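Local coordinates for protein glycosyl transferase (Staphylococcus aureus, PDB 5TZJ) that belongs to the family 2 glycosyl transferases and holds uridine-diphosphate-N-acetylglucosamine in a pocket beside a mixed beta-sheet, at residues A[32-37]-A[80-85]; A[177-182]-A[223-228]; A[8-13]-A[40-45]. All coordinates share one frame; numbering follows the deposited sequence.

Contact 1. Residues A[32-37]-A[80-85]; sequences EFEVVV and KQAEGE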
# COMPACT_ATOMS: atom_id res chain seq x y z
N GLU A 32 12.47 21.38 -14.73
CA GLU A 32 12.87 19.98 -14.65
C GLU A 32 11.80 19.08 -14.06
O GLU A 32 12.05 17.88 -13.88
CB GLU A 32 14.17 19.85 -13.85
CG GLU A 32 15.40 20.18 -14.70
CD GLU A 32 15.46 19.30 -15.95
OE1 GLU A 32 15.43 19.85 -17.06
OE2 GLU A 32 15.51 18.04 -15.81
N PHE A 33 10.64 19.62 -13.73
CA PHE A 33 9.55 18.74 -13.31
C PHE A 33 8.25 19.31 -13.84
O PHE A 33 8.18 20.44 -14.34
CB PHE A 33 9.52 18.50 -11.79
CG PHE A 33 9.10 19.69 -10.95
CD1 PHE A 33 10.02 20.66 -10.59
CD2 PHE A 33 7.81 19.82 -10.47
CE1 PHE A 33 9.65 21.74 -9.80
CE2 PHE A 33 7.44 20.90 -9.67
CZ PHE A 33 8.37 21.85 -9.33
N GLU A 34 7.23 18.46 -13.81
CA GLU A 34 5.89 18.82 -14.23
C GLU A 34 4.94 18.31 -13.16
O GLU A 34 5.28 17.39 -12.41
CB GLU A 34 5.54 18.20 -15.58
CG GLU A 34 5.31 16.68 -15.55
CD GLU A 34 4.98 16.13 -16.93
OE1 GLU A 34 4.80 16.94 -17.86
OE2 GLU A 34 4.91 14.90 -17.09
N VAL A 35 3.78 18.95 -13.06
CA VAL A 35 2.76 18.57 -12.09
C VAL A 35 1.56 18.14 -12.91
O VAL A 35 1.01 18.95 -13.66
CB VAL A 35 2.40 19.72 -11.14
CG1 VAL A 35 1.33 19.25 -10.09
CG2 VAL A 35 3.62 20.26 -10.48
N VAL A 36 1.17 16.87 -12.78
CA VAL A 36 0.10 16.30 -13.59
C VAL A 36 -1.08 16.11 -12.67
O VAL A 36 -1.09 15.21 -11.82
CB VAL A 36 0.50 14.99 -14.26
CG1 VAL A 36 -0.61 14.54 -15.24
CG2 VAL A 36 1.88 15.13 -14.93
N VAL A 37 -2.07 16.96 -12.85
CA VAL A 37 -3.27 16.99 -12.02
C VAL A 37 -4.38 16.39 -12.85
O VAL A 37 -4.71 16.92 -13.93
CB VAL A 37 -3.61 18.43 -11.58
CG1 VAL A 37 -4.97 18.44 -10.80
CG2 VAL A 37 -2.47 19.02 -10.74
N LYS A 80 -0.06 7.98 -17.83
CA LYS A 80 0.08 7.96 -19.29
C LYS A 80 0.56 9.30 -19.84
O LYS A 80 1.38 9.33 -20.75
CB LYS A 80 -1.25 7.54 -19.93
CG LYS A 80 -1.40 6.02 -20.02
CD LYS A 80 -2.78 5.54 -19.57
CE LYS A 80 -2.84 4.00 -19.50
NZ LYS A 80 -3.84 3.46 -18.52
N GLN A 81 0.05 10.42 -19.29
CA GLN A 81 0.47 11.76 -19.75
C GLN A 81 1.88 12.11 -19.31
O GLN A 81 2.51 12.97 -19.92
CB GLN A 81 -0.49 12.84 -19.22
CG GLN A 81 -1.93 12.76 -19.73
CD GLN A 81 -2.93 13.60 -18.91
OE1 GLN A 81 -2.59 14.12 -17.85
NE2 GLN A 81 -4.16 13.71 -19.41
N ALA A 82 2.37 11.46 -18.26
CA ALA A 82 3.62 11.84 -17.62
C ALA A 82 4.81 11.65 -18.54
O ALA A 82 4.99 10.60 -19.16
CB ALA A 82 3.79 11.00 -16.35
N GLU A 83 5.67 12.67 -18.58
CA GLU A 83 6.89 12.66 -19.36
C GLU A 83 8.16 12.65 -18.52
O GLU A 83 9.25 12.56 -19.10
CB GLU A 83 6.90 13.87 -20.31
CG GLU A 83 5.98 13.71 -21.50
CD GLU A 83 6.06 14.88 -22.47
OE1 GLU A 83 5.42 15.93 -22.20
OE2 GLU A 83 6.78 14.75 -23.50
N GLY A 84 8.07 12.74 -17.19
CA GLY A 84 9.28 12.75 -16.38
C GLY A 84 9.98 11.41 -16.36
O GLY A 84 9.37 10.36 -16.58
N GLU A 85 11.31 11.43 -16.11
CA GLU A 85 12.05 10.17 -16.03
C GLU A 85 11.57 9.32 -14.84
O GLU A 85 11.61 8.08 -14.90
CB GLU A 85 13.55 10.42 -15.94
CG GLU A 85 14.41 9.17 -16.20
CD GLU A 85 15.91 9.44 -16.26
OE1 GLU A 85 16.42 10.29 -15.49
OE2 GLU A 85 16.59 8.79 -17.09
O HOH W 1 -3.73 16.11 -16.80
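Glu34 reaches from strand 33-39 of the Rossmann-like sheet to the turn that follows helix 72-81, where its OE2 accepts the backbone N of Glu83 at 2.8 Å. This helix and turn belong to a beta-alpha-beta crossover that leads from strand 59-63 to strand 86-89, passing over the two strands that lie between them. The bond is almost straight (174° at the hydrogen), and the N-H arrives on the syn side of the carboxylate, a little out of its plane. Glu34 carries CG between its backbone N and carbonyl carbon (chi1 72°), and from there the extended chain brings OE2 to within 3.4 Å of Ala82 CA, the first residue past the helix. Farther along strand 33-39, the side chains of Val36 and Gln81 pass each other at a slant. Val36 places CG1 opposite its own backbone N (chi1 -172°), and this methyl meets Gln81 OE1 at 3.3 Å. A water bridges Gln81 OE1 and Val37 O, donating to Val37 O at 3.1 Å; its other leg is unusually short.

In the next shell, Ser4 OG is hydrogen-bonded both to Glu34 OE2 and to Gly84 N, so strand 3-9 helps to fix the turn against the sheet. The other oxygen of Glu34, OE1, forms a salt bridge with Lys60. The same ammonium group pairs with Glu83 OE1 and hydrogen-bonds to Gln81 O, which probably offsets the closeness of the two glutamates: Glu34 OE1 and Glu83 OE1 are 4.5 Å apart.

Contact 2. Residues A[177-182]-A[223-228]; sequences EDQLFT and EVMRLI. With UD1 (uridine-diphosphate-N-acetylglucosamine), chain C.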
# COMPACT_ATOMS: atom_id res chain seq x y z
N GLU A 177 -6.10 -0.31 -3.64
CA GLU A 177 -5.61 -0.26 -5.02
C GLU A 177 -4.09 -0.04 -5.07
O GLU A 177 -3.41 -0.52 -5.98
CB GLU A 177 -6.42 0.82 -5.80
CG GLU A 177 -5.96 2.31 -5.72
CD GLU A 177 -5.78 2.93 -4.29
OE1 GLU A 177 -4.96 3.88 -4.15
OE2 GLU A 177 -6.43 2.52 -3.30
N ASP A 178 -3.54 0.61 -4.06
CA ASP A 178 -2.10 0.89 -4.12
C ASP A 178 -1.30 -0.36 -3.81
O ASP A 178 -0.16 -0.50 -4.27
CB ASP A 178 -1.76 2.01 -3.14
CG ASP A 178 -2.42 1.83 -1.74
OD1 ASP A 178 -3.28 0.93 -1.54
OD2 ASP A 178 -2.08 2.62 -0.84
N GLN A 179 -1.87 -1.30 -3.06
CA GLN A 179 -1.04 -2.40 -2.58
C GLN A 179 -0.52 -3.22 -3.75
O GLN A 179 0.66 -3.59 -3.77
CB GLN A 179 -1.83 -3.28 -1.62
CG GLN A 179 -2.15 -2.51 -0.30
CD GLN A 179 -2.68 -3.43 0.77
OE1 GLN A 179 -2.32 -4.62 0.85
NE2 GLN A 179 -3.52 -2.88 1.63
N LEU A 180 -1.38 -3.48 -4.74
CA LEU A 180 -0.96 -4.28 -5.90
C LEU A 180 0.04 -3.49 -6.74
O LEU A 180 1.07 -4.03 -7.17
CB LEU A 180 -2.21 -4.67 -6.71
CG LEU A 180 -2.04 -5.46 -8.04
CD1 LEU A 180 -1.28 -6.76 -7.76
CD2 LEU A 180 -3.40 -5.73 -8.75
N PHE A 181 -0.25 -2.21 -6.96
CA PHE A 181 0.62 -1.34 -7.75
C PHE A 181 2.04 -1.33 -7.19
O PHE A 181 3.01 -1.55 -7.92
CB PHE A 181 0.04 0.07 -7.75
CG PHE A 181 0.92 1.11 -8.47
CD1 PHE A 181 0.74 1.33 -9.85
CD2 PHE A 181 1.86 1.85 -7.79
CE1 PHE A 181 1.52 2.28 -10.54
CE2 PHE A 181 2.70 2.81 -8.49
CZ PHE A 181 2.50 3.02 -9.86
N THR A 182 2.18 -1.08 -5.90
CA THR A 182 3.51 -0.97 -5.34
C THR A 182 4.18 -2.34 -5.20
O THR A 182 5.39 -2.44 -5.38
CB THR A 182 3.43 -0.25 -3.99
OG1 THR A 182 3.02 1.12 -4.21
CG2 THR A 182 4.81 -0.32 -3.24
N GLU A 223 -10.13 -9.67 -3.50
CA GLU A 223 -9.65 -9.90 -4.86
C GLU A 223 -8.31 -9.21 -5.08
O GLU A 223 -7.44 -9.73 -5.77
CB GLU A 223 -10.69 -9.39 -5.89
CG GLU A 223 -10.15 -9.31 -7.34
CD GLU A 223 -9.91 -10.69 -7.93
OE1 GLU A 223 -9.34 -10.79 -9.03
OE2 GLU A 223 -10.28 -11.71 -7.29
N VAL A 224 -8.13 -8.00 -4.54
CA VAL A 224 -6.80 -7.37 -4.68
C VAL A 224 -5.75 -8.19 -3.92
O VAL A 224 -4.59 -8.30 -4.35
CB VAL A 224 -6.81 -5.93 -4.15
CG1 VAL A 224 -5.38 -5.31 -4.15
CG2 VAL A 224 -7.90 -5.04 -4.88
N MET A 225 -6.14 -8.79 -2.79
CA MET A 225 -5.16 -9.61 -2.05
C MET A 225 -4.76 -10.85 -2.86
O MET A 225 -3.56 -11.18 -2.97
CB MET A 225 -5.71 -9.99 -0.67
CG MET A 225 -6.03 -8.79 0.27
SD MET A 225 -4.66 -7.65 0.50
CE MET A 225 -5.22 -6.21 -0.47
N ARG A 226 -5.75 -11.55 -3.44
CA ARG A 226 -5.49 -12.67 -4.34
C ARG A 226 -4.57 -12.27 -5.49
O ARG A 226 -3.63 -13.00 -5.84
CB ARG A 226 -6.82 -13.22 -4.86
CG ARG A 226 -6.68 -14.51 -5.67
CD ARG A 226 -7.99 -14.89 -6.33
NE ARG A 226 -8.31 -13.94 -7.41
CZ ARG A 226 -7.70 -13.90 -8.60
NH1 ARG A 226 -6.75 -14.80 -8.88
NH2 ARG A 226 -8.07 -12.99 -9.53
N LEU A 227 -4.87 -11.15 -6.17
CA LEU A 227 -3.99 -10.72 -7.26
C LEU A 227 -2.56 -10.54 -6.78
O LEU A 227 -1.61 -10.82 -7.52
CB LEU A 227 -4.50 -9.41 -7.91
CG LEU A 227 -5.82 -9.53 -8.67
CD1 LEU A 227 -6.46 -8.19 -9.01
CD2 LEU A 227 -5.56 -10.29 -9.97
N ILE A 228 -2.37 -10.04 -5.56
CA ILE A 228 -1.02 -9.88 -5.02
C ILE A 228 -0.35 -11.22 -4.84
O ILE A 228 0.82 -11.39 -5.18
CB ILE A 228 -1.05 -9.08 -3.70
CG1 ILE A 228 -1.30 -7.60 -4.00
CG2 ILE A 228 0.34 -9.09 -3.00
CD1 ILE A 228 -1.71 -6.83 -2.72
C1' UD1 C . -4.49 6.72 1.67
C2' UD1 C . -3.23 6.62 0.82
C3' UD1 C . -3.63 6.98 -0.57
C4' UD1 C . -4.45 5.85 -1.09
C5' UD1 C . -5.79 5.88 -0.34
C6' UD1 C . -6.66 4.74 -0.78
C7' UD1 C . -1.23 6.96 2.30
C8' UD1 C . -1.39 5.53 2.77
N2' UD1 C . -2.16 7.51 1.34
O1' UD1 C . -4.84 8.05 1.67
O3' UD1 C . -2.48 7.29 -1.42
O4' UD1 C . -4.63 5.98 -2.48
O5' UD1 C . -5.56 5.80 1.13
O6' UD1 C . -5.90 3.56 -0.86
O7' UD1 C . -0.38 7.65 2.72
N1 UD1 C . -9.31 10.83 -4.97
C2 UD1 C . -9.73 10.75 -6.40
N3 UD1 C . -11.09 10.24 -6.77
C4 UD1 C . -11.99 9.81 -5.70
C5 UD1 C . -11.55 9.86 -4.27
C6 UD1 C . -10.21 10.38 -3.91
O2 UD1 C . -8.99 11.10 -7.23
O4 UD1 C . -13.07 9.40 -5.99
C1B UD1 C . -7.98 11.28 -4.66
C2B UD1 C . -7.88 12.34 -3.43
O2' UD1 C . -8.18 13.70 -3.95
C3B UD1 C . -6.64 12.18 -2.97
C4B UD1 C . -6.27 10.71 -3.23
O4B UD1 C . -7.29 10.20 -4.27
O3B UD1 C . -5.65 12.99 -3.75
C5B UD1 C . -6.37 9.85 -2.10
O5B UD1 C . -7.67 9.88 -1.59
PA UD1 C . -7.83 10.19 0.02
O1A UD1 C . -9.26 10.49 0.36
O2A UD1 C . -6.91 11.33 0.42
O3A UD1 C . -7.29 8.78 0.74
PB UD1 C . -6.35 8.61 2.08
O1B UD1 C . -6.16 9.88 2.87
O2B UD1 C . -7.20 7.64 2.89
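Leu180 is the hub of this helix pair, its side chain set among Val224, Leu227 and Ile228. With CG opposite the backbone N (chi1 176°), its two methyls separate over the neighbouring helix. CD2 reaches Leu227, lying 3.9 Å from Leu227 CB, and the two leucine side chains cross at a slant. CD1 instead lies alongside Ile228, 3.9 Å from Ile228 CG1, the two side chains running past each other in opposite directions. Nearer the backbone, Leu180 CB rests 4.1 Å from Val224 CG1.

Ile228 extends beyond the leucine, its CD1 packing 3.7 Å from Gln179 CB. The far end of Gln179 meets Met225: although the CB of Met225 points away from helix 177-188, bends at chi2 and chi3 bring CE back to 3.6 Å from Gln179 OE1. The interface is therefore held by van der Waals packing between two almost parallel segments, their axes 9.3 Å apart and inclined by 9°.

Glu177, at the ligand end of the segment, takes a separate task. Its carboxylate grips two hydroxyls of uridine-diphosphate-N-acetylglucosamine, OE1 accepting from O4' and OE2 from O6', each at 2.7 Å. Arg75 forms a salt bridge with OE1 and probably helps to hold the carboxylate in place.

Helix 239-256 packs on both partners, with Phe249 touching Gln179 and Ile228, and His253 touching Met225. Phe181, on the same helix as Leu180, turns instead to the aromatic rings of Phe89 and Tyr157, on strands 86-89 and 156-158. Helix 177-188 thus lies between strands of the mixed sheet and helix 218-233, which belongs to the TarS linker family region.

Contact 3. Residues A[8-13]-A[40-45]; sequences PTYNSE and DCSTDQ. With UD1 (uridine-diphosphate-N-acetylglucosamine), chain C.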
# COMPACT_ATOMS: atom_id res chain seq x y z
N PRO A 8 -3.94 13.12 -8.05
CA PRO A 8 -5.38 12.96 -8.32
C PRO A 8 -6.15 13.89 -7.40
O PRO A 8 -5.85 13.98 -6.21
CB PRO A 8 -5.65 11.48 -7.98
CG PRO A 8 -4.56 11.15 -6.80
CD PRO A 8 -3.37 12.11 -7.16
N THR A 9 -7.16 14.60 -7.92
CA THR A 9 -7.95 15.48 -7.06
C THR A 9 -9.44 15.11 -7.09
O THR A 9 -9.95 14.62 -8.10
CB THR A 9 -7.80 16.97 -7.46
OG1 THR A 9 -8.30 17.16 -8.79
CG2 THR A 9 -6.32 17.39 -7.42
N TYR A 10 -10.13 15.39 -5.97
CA TYR A 10 -11.58 15.15 -5.88
C TYR A 10 -12.16 16.05 -4.79
O TYR A 10 -12.01 15.75 -3.61
CB TYR A 10 -11.94 13.69 -5.60
CG TYR A 10 -13.47 13.48 -5.62
CD1 TYR A 10 -14.26 14.08 -6.63
CD2 TYR A 10 -14.13 12.74 -4.64
CE1 TYR A 10 -15.62 13.91 -6.66
CE2 TYR A 10 -15.52 12.57 -4.68
CZ TYR A 10 -16.25 13.16 -5.69
OH TYR A 10 -17.62 13.02 -5.75
N ASN A 11 -12.82 17.15 -5.20
CA ASN A 11 -13.40 18.11 -4.25
C ASN A 11 -12.36 18.51 -3.20
O ASN A 11 -12.61 18.53 -1.99
CB ASN A 11 -14.67 17.53 -3.63
CG ASN A 11 -15.81 17.46 -4.64
OD1 ASN A 11 -15.84 18.23 -5.62
ND2 ASN A 11 -16.77 16.56 -4.41
N SER A 12 -11.18 18.87 -3.69
CA SER A 12 -10.00 19.15 -2.90
C SER A 12 -9.79 20.64 -2.68
O SER A 12 -8.66 21.07 -2.44
CB SER A 12 -8.77 18.56 -3.58
OG SER A 12 -8.89 17.18 -3.81
N GLU A 13 -10.85 21.45 -2.79
CA GLU A 13 -10.63 22.90 -2.83
C GLU A 13 -10.12 23.46 -1.50
O GLU A 13 -9.39 24.45 -1.50
CB GLU A 13 -11.90 23.62 -3.28
CG GLU A 13 -12.77 24.13 -2.16
CD GLU A 13 -14.12 24.61 -2.65
OE1 GLU A 13 -14.21 25.08 -3.81
OE2 GLU A 13 -15.11 24.49 -1.89
N ASP A 40 -10.93 14.14 -10.54
CA ASP A 40 -11.94 13.07 -10.64
C ASP A 40 -13.35 13.64 -10.56
O ASP A 40 -14.16 13.25 -9.71
CB ASP A 40 -11.70 12.03 -9.55
CG ASP A 40 -12.20 10.65 -9.94
OD1 ASP A 40 -12.88 10.56 -11.01
OD2 ASP A 40 -11.93 9.68 -9.18
N CYS A 41 -13.63 14.59 -11.46
CA CYS A 41 -14.95 15.20 -11.62
C CYS A 41 -15.40 15.92 -10.35
O CYS A 41 -16.48 15.66 -9.81
CB CYS A 41 -15.99 14.17 -12.06
SG CYS A 41 -17.42 14.98 -12.88
N SER A 42 -14.56 16.83 -9.87
CA SER A 42 -14.92 17.67 -8.73
C SER A 42 -16.09 18.58 -9.08
O SER A 42 -16.26 19.00 -10.24
CB SER A 42 -13.73 18.54 -8.30
OG SER A 42 -12.71 17.69 -7.78
N THR A 43 -16.91 18.87 -8.06
CA THR A 43 -17.95 19.88 -8.22
C THR A 43 -17.60 21.20 -7.54
O THR A 43 -18.38 22.15 -7.64
CB THR A 43 -19.27 19.37 -7.66
OG1 THR A 43 -19.08 18.98 -6.29
CG2 THR A 43 -19.77 18.16 -8.48
N ASP A 44 -16.46 21.29 -6.86
CA ASP A 44 -16.11 22.53 -6.18
C ASP A 44 -15.14 23.31 -7.06
O ASP A 44 -15.00 23.03 -8.26
CB ASP A 44 -15.56 22.21 -4.79
CG ASP A 44 -14.27 21.42 -4.82
OD1 ASP A 44 -13.76 21.08 -5.91
OD2 ASP A 44 -13.75 21.12 -3.73
N GLN A 45 -14.45 24.29 -6.48
CA GLN A 45 -13.54 25.15 -7.22
C GLN A 45 -12.12 24.59 -7.28
O GLN A 45 -11.17 25.37 -7.48
CB GLN A 45 -13.53 26.56 -6.62
CG GLN A 45 -14.83 27.34 -6.82
CD GLN A 45 -15.11 27.67 -8.29
OE1 GLN A 45 -15.72 26.86 -9.01
NE2 GLN A 45 -14.65 28.84 -8.74
C1' UD1 C . -4.49 6.72 1.67
C2' UD1 C . -3.23 6.62 0.82
C3' UD1 C . -3.63 6.98 -0.57
C4' UD1 C . -4.45 5.85 -1.09
C5' UD1 C . -5.79 5.88 -0.34
C6' UD1 C . -6.66 4.74 -0.78
C7' UD1 C . -1.23 6.96 2.30
C8' UD1 C . -1.39 5.53 2.77
N2' UD1 C . -2.16 7.51 1.34
O1' UD1 C . -4.84 8.05 1.67
O3' UD1 C . -2.48 7.29 -1.42
O4' UD1 C . -4.63 5.98 -2.48
O5' UD1 C . -5.56 5.80 1.13
O6' UD1 C . -5.90 3.56 -0.86
O7' UD1 C . -0.38 7.65 2.72
N1 UD1 C . -9.31 10.83 -4.97
C2 UD1 C . -9.73 10.75 -6.40
N3 UD1 C . -11.09 10.24 -6.77
C4 UD1 C . -11.99 9.81 -5.70
C5 UD1 C . -11.55 9.86 -4.27
C6 UD1 C . -10.21 10.38 -3.91
O2 UD1 C . -8.99 11.10 -7.23
O4 UD1 C . -13.07 9.40 -5.99
C1B UD1 C . -7.98 11.28 -4.66
C2B UD1 C . -7.88 12.34 -3.43
O2' UD1 C . -8.18 13.70 -3.95
C3B UD1 C . -6.64 12.18 -2.97
C4B UD1 C . -6.27 10.71 -3.23
O4B UD1 C . -7.29 10.20 -4.27
O3B UD1 C . -5.65 12.99 -3.75
C5B UD1 C . -6.37 9.85 -2.10
O5B UD1 C . -7.67 9.88 -1.59
PA UD1 C . -7.83 10.19 0.02
O1A UD1 C . -9.26 10.49 0.36
O2A UD1 C . -6.91 11.33 0.42
O3A UD1 C . -7.29 8.78 0.74
PB UD1 C . -6.35 8.61 2.08
O1B UD1 C . -6.16 9.88 2.87
O2B UD1 C . -7.20 7.64 2.89
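The ring of Tyr10 has Cys41 O at its edge, in plane and 3.7 Å from Tyr10 CE1, while Asn11 ND2 lies over one face, displaced toward the rim. Tyr10 CD2 and CB also come close to the uracil of uridine-diphosphate-N-acetylglucosamine. The side chains of Glu13 and Asp44 run alongside each other in opposed senses, and their carboxylates lie near each other, planes 30° apart, without bonding to one another. Each instead accepts a backbone N-H from the other's segment, and both donors approach from above the carboxylate plane. Glu13 N approaches Asp44 OD2 at 3.1 Å, and Gln45 N approaches Glu13 OE1 at 2.8 Å. Asp44 OD1 turns to Thr46 OG1, in the helix that begins just beyond.

The two segments follow the neighbouring parallel strands 3-9 and 33-39, at the C-terminal edge of a Rossmann-like sheet, where nucleotides bind in the GT-A fold. Pairing carries on past the strand end through Asp40 N, which donates to Thr9 O at 2.7 Å in a nearly straight bond. Beyond it, Ser42 OG accepts Asn11 N at 2.6 Å and is also hydrogen-bonded to Asp39. Asn11 returns the grip with its side chain: CG beside the backbone N (chi1 -70°) turns OD1 toward the opposite loop, where Thr43 N meets it in the carbonyl plane at 2.7 Å. Asp44 N adds a weak bond to the same oxygen.

Both segments bind the nucleoside part of the ligand. Asp40 OD2 accepts a hydrogen bond from uracil N3 at 2.6 Å, with Ser68 N holding OD1 of that carboxylate, and Pro8 O accepts the ribose hydroxyl O3B at 2.7 Å.

Contacts 1 and 3 reach the same sheet through the neighbouring parallel strands 33-39 and 3-9, contact 1 involving the earlier part of strand 33-39 and contact 3 the end of strand 3-9 with the loop after it, and the loop after strand 33-39. Their centres are about 20 Å apart, yet they touch where Val37 CG1 packs 3.8 Å from Thr9 CG2. Their segments alternate along the chain, all within the family 2 range. Contact 2 follows both in sequence, its centre about 24 Å from that of contact 1 and 26 Å from that of contact 3. Uridine-diphosphate-N-acetylglucosamine spans the gap: contact 3 holds its nucleoside end and Glu177 of contact 2 its sugar end.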